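Rhamnogalacturonan endolyase YesW (Bacillus subtilis, PDB 2ZUX) cleaves the rhamnogalacturonan type I backbone of plant cell-wall pectin by endo-type elimination, releasing oligosaccharides and requiring calcium or manganese for activity. Local coordinates at residues D461-Q466 with W475-G480; W457-L462 with K483-A488. One frame throughout, in Å; residues are numbered along the deposited sequence.

Contact 1 of 2, residues D461-Q466 with W475-G480. With CA (calcium ion), chain F.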
loop_
_atom_site.group_PDB
_atom_site.type_symbol
_atom_site.label_atom_id
_atom_site.label_comp_id
_atom_site.label_asym_id
_atom_site.label_seq_id
_atom_site.Cartn_x
_atom_site.Cartn_y
_atom_site.Cartn_z
ATOM N N ASP A 461 18.240 -3.336 12.372
ATOM C CA ASP A 461 18.047 -4.754 12.666
ATOM C C ASP A 461 16.882 -5.354 11.881
ATOM O O ASP A 461 16.065 -4.629 11.300
ATOM C CB ASP A 461 17.966 -5.031 14.178
ATOM C CG ASP A 461 16.624 -4.657 14.802
ATOM O OD1 ASP A 461 15.596 -4.533 14.087
ATOM O OD2 ASP A 461 16.588 -4.524 16.039
ATOM N N LEU A 462 16.824 -6.680 11.850
ATOM C CA LEU A 462 15.831 -7.400 11.065
ATOM C C LEU A 462 14.460 -7.476 11.737
ATOM O O LEU A 462 13.499 -7.906 11.101
ATOM C CB LEU A 462 16.353 -8.797 10.708
ATOM C CG LEU A 462 17.591 -8.841 9.799
ATOM C CD1 LEU A 462 18.117 -10.265 9.714
ATOM C CD2 LEU A 462 17.274 -8.306 8.402
ATOM N N LEU A 463 14.364 -7.040 12.990
ATOM C CA LEU A 463 13.057 -6.899 13.638
ATOM C C LEU A 463 12.314 -5.745 12.975
ATOM O O LEU A 463 12.938 -4.874 12.353
ATOM C CB LEU A 463 13.211 -6.654 15.142
ATOM C CG LEU A 463 13.931 -7.748 15.939
ATOM C CD1 LEU A 463 14.075 -7.316 17.385
ATOM C CD2 LEU A 463 13.184 -9.082 15.854
ATOM N N ARG A 464 10.991 -5.732 13.095
ATOM C CA ARG A 464 10.208 -4.658 12.517
ATOM C C ARG A 464 9.780 -3.682 13.594
ATOM O O ARG A 464 9.366 -4.083 14.693
ATOM C CB ARG A 464 9.010 -5.208 11.740
ATOM C CG ARG A 464 8.522 -4.267 10.654
ATOM C CD ARG A 464 7.545 -4.919 9.708
ATOM N NE ARG A 464 7.336 -4.091 8.519
ATOM C CZ ARG A 464 6.364 -4.288 7.628
ATOM N NH1 ARG A 464 5.496 -5.283 7.792
ATOM N NH2 ARG A 464 6.261 -3.492 6.567
ATOM N N GLU A 465 9.891 -2.397 13.271
ATOM C CA GLU A 465 9.490 -1.324 14.167
ATOM C C GLU A 465 7.998 -1.018 13.957
ATOM O O GLU A 465 7.338 -1.668 13.144
ATOM C CB GLU A 465 10.386 -0.100 13.947
ATOM C CG GLU A 465 11.846 -0.288 14.433
ATOM C CD GLU A 465 12.627 -1.362 13.670
ATOM O OE1 GLU A 465 12.963 -1.147 12.485
ATOM O OE2 GLU A 465 12.942 -2.430 14.263
ATOM N N GLN A 466 7.464 -0.065 14.711
ATOM C CA GLN A 466 6.039 0.259 14.640
ATOM C C GLN A 466 5.855 1.691 14.176
ATOM O O GLN A 466 6.664 2.564 14.501
ATOM C CB GLN A 466 5.361 0.071 16.000
ATOM C CG GLN A 466 5.261 -1.383 16.468
ATOM C CD GLN A 466 6.586 -1.903 17.032
ATOM O OE1 GLN A 466 7.182 -1.277 17.908
ATOM N NE2 GLN A 466 7.074 -3.007 16.487
ATOM N N TRP A 475 9.772 -1.690 19.907
ATOM C CA TRP A 475 9.383 -2.516 21.039
ATOM C C TRP A 475 10.604 -3.037 21.780
ATOM O O TRP A 475 11.455 -3.716 21.206
ATOM C CB TRP A 475 8.539 -3.678 20.533
ATOM C CG TRP A 475 8.043 -4.665 21.556
ATOM C CD1 TRP A 475 8.402 -5.980 21.644
ATOM C CD2 TRP A 475 7.072 -4.444 22.596
ATOM N NE1 TRP A 475 7.715 -6.593 22.664
ATOM C CE2 TRP A 475 6.897 -5.674 23.270
ATOM C CE3 TRP A 475 6.337 -3.328 23.027
ATOM C CZ2 TRP A 475 6.020 -5.823 24.346
ATOM C CZ3 TRP A 475 5.460 -3.484 24.109
ATOM C CH2 TRP A 475 5.310 -4.727 24.748
ATOM N N ASP A 476 10.681 -2.702 23.065
ATOM C CA ASP A 476 11.702 -3.243 23.951
ATOM C C ASP A 476 11.130 -4.562 24.458
ATOM O O ASP A 476 10.306 -4.577 25.375
ATOM C CB ASP A 476 11.963 -2.247 25.089
ATOM C CG ASP A 476 12.945 -2.763 26.138
ATOM O OD1 ASP A 476 13.207 -3.980 26.213
ATOM O OD2 ASP A 476 13.442 -1.922 26.909
ATOM N N TYR A 477 11.540 -5.664 23.830
ATOM C CA TYR A 477 10.918 -6.967 24.089
ATOM C C TYR A 477 11.281 -7.548 25.454
ATOM O O TYR A 477 10.494 -8.290 26.038
ATOM C CB TYR A 477 11.231 -7.973 22.975
ATOM C CG TYR A 477 12.702 -8.286 22.814
ATOM C CD1 TYR A 477 13.300 -9.320 23.542
ATOM C CD2 TYR A 477 13.495 -7.562 21.924
ATOM C CE1 TYR A 477 14.650 -9.617 23.394
ATOM C CE2 TYR A 477 14.847 -7.848 21.774
ATOM C CZ TYR A 477 15.418 -8.874 22.515
ATOM O OH TYR A 477 16.752 -9.173 22.362
ATOM N N GLN A 478 12.464 -7.205 25.955
ATOM C CA GLN A 478 12.906 -7.696 27.262
ATOM C C GLN A 478 12.087 -7.069 28.384
ATOM O O GLN A 478 11.699 -7.753 29.334
ATOM C CB GLN A 478 14.397 -7.424 27.468
ATOM C CG GLN A 478 15.299 -8.353 26.671
ATOM C CD GLN A 478 16.718 -7.837 26.526
ATOM O OE1 GLN A 478 16.989 -6.651 26.729
ATOM N NE2 GLN A 478 17.632 -8.727 26.158
ATOM N N ASN A 479 11.804 -5.777 28.249
ATOM C CA ASN A 479 11.095 -5.025 29.279
ATOM C C ASN A 479 9.602 -4.825 28.988
ATOM O O ASN A 479 8.856 -4.341 29.838
ATOM C CB ASN A 479 11.809 -3.693 29.536
ATOM C CG ASN A 479 13.290 -3.881 29.867
ATOM O OD1 ASN A 479 14.164 -3.343 29.187
ATOM N ND2 ASN A 479 13.575 -4.667 30.902
ATOM N N GLY A 480 9.175 -5.203 27.783
ATOM C CA GLY A 480 7.758 -5.199 27.422
ATOM C C GLY A 480 7.147 -3.817 27.320
ATOM O O GLY A 480 6.023 -3.592 27.772
HETATM CA CA CA F . 14.464 -3.197 12.508
HETATM O O HOH W 1 14.625 -2.472 10.162
#

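Contact 2 of 2, residues W457-L462 with K483-A488. With CA (calcium ion), chain F.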
loop_
_atom_site.group_PDB
_atom_site.type_symbol
_atom_site.label_atom_id
_atom_site.label_comp_id
_atom_site.label_asym_id
_atom_site.label_seq_id
_atom_site.Cartn_x
_atom_site.Cartn_y
_atom_site.Cartn_z
ATOM N N TRP A 457 10.034 -1.327 8.674
ATOM C CA TRP A 457 11.471 -1.588 8.818
ATOM C C TRP A 457 12.201 -0.257 8.744
ATOM O O TRP A 457 12.296 0.338 7.667
ATOM C CB TRP A 457 11.983 -2.566 7.751
ATOM C CG TRP A 457 11.442 -3.954 7.971
ATOM C CD1 TRP A 457 11.736 -4.783 9.023
ATOM C CD2 TRP A 457 10.502 -4.660 7.150
ATOM N NE1 TRP A 457 11.028 -5.963 8.908
ATOM C CE2 TRP A 457 10.262 -5.910 7.771
ATOM C CE3 TRP A 457 9.828 -4.357 5.951
ATOM C CZ2 TRP A 457 9.386 -6.858 7.232
ATOM C CZ3 TRP A 457 8.956 -5.308 5.416
ATOM C CH2 TRP A 457 8.741 -6.539 6.066
ATOM N N TRP A 458 12.690 0.208 9.893
ATOM C CA TRP A 458 13.273 1.548 9.999
ATOM C C TRP A 458 14.718 1.580 10.475
ATOM O O TRP A 458 15.535 2.318 9.915
ATOM C CB TRP A 458 12.412 2.428 10.913
ATOM C CG TRP A 458 12.904 3.829 11.001
ATOM C CD1 TRP A 458 13.525 4.416 12.066
ATOM C CD2 TRP A 458 12.838 4.825 9.976
ATOM N NE1 TRP A 458 13.828 5.726 11.772
ATOM C CE2 TRP A 458 13.424 6.000 10.492
ATOM C CE3 TRP A 458 12.323 4.846 8.672
ATOM C CZ2 TRP A 458 13.510 7.186 9.749
ATOM C CZ3 TRP A 458 12.419 6.026 7.933
ATOM C CH2 TRP A 458 13.007 7.174 8.478
ATOM N N ASP A 459 15.034 0.823 11.523
ATOM C CA ASP A 459 16.398 0.801 12.023
ATOM C C ASP A 459 17.228 -0.257 11.305
ATOM O O ASP A 459 16.840 -0.749 10.239
ATOM C CB ASP A 459 16.444 0.687 13.556
ATOM C CG ASP A 459 15.996 -0.670 14.075
ATOM O OD1 ASP A 459 15.923 -1.651 13.294
ATOM O OD2 ASP A 459 15.726 -0.746 15.290
ATOM N N GLY A 460 18.384 -0.593 11.869
ATOM C CA GLY A 460 19.303 -1.488 11.188
ATOM C C GLY A 460 19.091 -2.970 11.417
ATOM O O GLY A 460 19.703 -3.781 10.728
ATOM N N ASP A 461 18.240 -3.336 12.372
ATOM C CA ASP A 461 18.047 -4.754 12.666
ATOM C C ASP A 461 16.882 -5.354 11.881
ATOM O O ASP A 461 16.065 -4.629 11.300
ATOM C CB ASP A 461 17.966 -5.031 14.178
ATOM C CG ASP A 461 16.624 -4.657 14.802
ATOM O OD1 ASP A 461 15.596 -4.533 14.087
ATOM O OD2 ASP A 461 16.588 -4.524 16.039
ATOM N N LEU A 462 16.824 -6.680 11.850
ATOM C CA LEU A 462 15.831 -7.400 11.065
ATOM C C LEU A 462 14.460 -7.476 11.737
ATOM O O LEU A 462 13.499 -7.906 11.101
ATOM C CB LEU A 462 16.353 -8.797 10.708
ATOM C CG LEU A 462 17.591 -8.841 9.799
ATOM C CD1 LEU A 462 18.117 -10.265 9.714
ATOM C CD2 LEU A 462 17.274 -8.306 8.402
ATOM N N LYS A 483 9.170 2.241 22.891
ATOM C CA LYS A 483 9.982 3.446 23.042
ATOM C C LYS A 483 10.034 4.172 21.707
ATOM O O LYS A 483 10.145 3.539 20.656
ATOM C CB LYS A 483 11.392 3.081 23.512
ATOM C CG LYS A 483 11.416 2.497 24.921
ATOM C CD LYS A 483 12.774 1.964 25.316
ATOM C CE LYS A 483 12.676 1.139 26.600
ATOM N NZ LYS A 483 12.111 1.901 27.754
ATOM N N ASN A 484 9.955 5.499 21.742
ATOM C CA ASN A 484 9.950 6.276 20.511
ATOM C C ASN A 484 11.324 6.357 19.854
ATOM O O ASN A 484 12.331 6.562 20.541
ATOM C CB ASN A 484 9.408 7.682 20.766
ATOM C CG ASN A 484 9.165 8.445 19.486
ATOM O OD1 ASN A 484 8.384 8.028 18.631
ATOM N ND2 ASN A 484 9.830 9.573 19.345
ATOM N N MET A 485 11.353 6.201 18.528
ATOM C CA MET A 485 12.577 6.311 17.727
ATOM C C MET A 485 12.587 7.591 16.903
ATOM O O MET A 485 13.633 8.206 16.703
ATOM C CB MET A 485 12.698 5.137 16.761
ATOM C CG MET A 485 13.062 3.822 17.387
ATOM S SD MET A 485 13.839 2.763 16.151
ATOM C CE MET A 485 15.538 3.320 16.239
ATOM N N LEU A 486 11.418 7.961 16.391
ATOM C CA LEU A 486 11.268 9.161 15.583
ATOM C C LEU A 486 9.929 9.803 15.871
ATOM O O LEU A 486 8.910 9.126 15.906
ATOM C CB LEU A 486 11.367 8.829 14.085
ATOM C CG LEU A 486 11.042 9.984 13.120
ATOM C CD1 LEU A 486 12.119 11.066 13.140
ATOM C CD2 LEU A 486 10.796 9.472 11.704
ATOM N N THR A 487 9.941 11.113 16.090
ATOM C CA THR A 487 8.724 11.904 16.063
ATOM C C THR A 487 8.926 12.961 14.984
ATOM O O THR A 487 9.839 13.790 15.072
ATOM C CB THR A 487 8.411 12.519 17.448
ATOM O OG1 THR A 487 8.095 11.463 18.365
ATOM C CG2 THR A 487 7.219 13.470 17.370
ATOM N N ALA A 488 8.109 12.896 13.939
ATOM C CA ALA A 488 8.280 13.787 12.798
ATOM C C ALA A 488 7.552 15.106 13.044
ATOM O O ALA A 488 6.425 15.313 12.605
ATOM C CB ALA A 488 7.807 13.117 11.520
HETATM CA CA CA F . 14.464 -3.197 12.508
HETATM O O HOH W 2 14.957 7.455 14.062
HETATM O O HOH W 1 14.625 -2.472 10.162
#

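Contact 1 of 2, residues D461-Q466 with W475-G480
Gln466 and Trp475 meet where strand 465-468 begins and strand 471-476 nears its end, the two forming an antiparallel hairpin in which Gln466 pairs through its backbone with Asp473. Residues 461-464 are loop, and 477-479 have helical backbone angles, closed by a weak backbone hydrogen bond from Gly480 N to Asp476 O. The Gln466 chain bends at chi2 (78°) and brings OE1 to 3.3 Å from Trp475 N, at too poor an angle for a hydrogen bond; the same oxygen rests beside Trp475 CB. With CG anti to the backbone N (chi1 179°), the Trp475 indole leads away from 461-466, and its plane stands 87° from the Gln466 amide. Ile421 of a neighbouring loop touches both side chains. Further out, Leu463 CD1 comes obliquely to Tyr477 CE2 at 4.5 Å, a loose apolar contact. Asp476 OD1 accepts from Asn479 N at 3.1 Å, from above the carboxylate plane, as an Asx motif. On the 461-466 side the chain wraps round a calcium ion. Asp461 binds it twice, through OD1 at 2.4 Å and through its backbone O; Leu463 O is 2.3 Å from the calcium, and Glu465 chelates it with both OE1 and OE2, OE1 at 2.5 Å. Asp459 and a water complete seven ligating atoms. Lys474, from the facing strand, holds Asp461 OD2 by a salt bridge and Glu465 OE2 by a hydrogen bond. The arrangement is a beta-propeller blade hairpin in which the loop leading into strand 465-468, together with the strand's first residue Glu465, is folded round a calcium ion.

Contact 2 of 2, residues W457-L462 with K483-A488
Trp458 and Asp459 pack against Met485 and Leu486 at a classic beta bulge, where both of the latter residues face Ile472 and outer strand 481-487 of a four-stranded propeller blade turns a corner. Apolar packing makes up most of the interface. Met485 SD lies at the edge of the Trp458 ring, near its plane, 4.4 Å from CD1, while the Met485 chain bends at chi3 (85°) and lays CE against Asp459 CB at 3.9 Å. Leu486 meets the benzene ring of the indole, CD2 standing 4.1 Å from Trp458 CZ2, and the two side chains cross at about a right angle. Ile472 and Tyr528 also touch the indole, and Trp517 touches Leu486. The polar link between the segments is a water that accepts from Trp458 NE1 at 3.1 Å, in the plane of the ring, and donates to Met485 O at 3.0 Å; it joins the buried indole to the carbonyl at the bulge. Charge and metal gather on the loop side. A second water, bound to the calcium ion, donates to Asp459 O, which also accepts from Arg512. Asp459 OD2 makes a salt bridge with Lys474, while OD1 ligates the calcium at 2.3 Å. That OD1 also closes an Asx turn, accepting from Asp461 N, which lies 3.0 Å from OD1 and 53° out of the carboxylate plane.

How the contacts relate
Both contacts belong to one propeller blade and share Asp461, Leu462, the calcium ion and its water. Contact 1 is the more buried and spans the hairpin of the two middle strands; contact 2, only partly buried, brings the loop after strand 454-456 against the outer strand 481-487. Yet contact 1 buries less surface between its segments (118 against 177 Å²): it has an amide oxygen beside a backbone and a sparse leucine-tyrosine touch, whereas contact 2 relies on tryptophan, methionine and leucine plus a bridging water. Contact 2 supplies Asp459 to the metal, contact 1 Leu463 and Glu465, whose OE1 probably accepts hydrogen bonds from Trp458 N and Asp459 N.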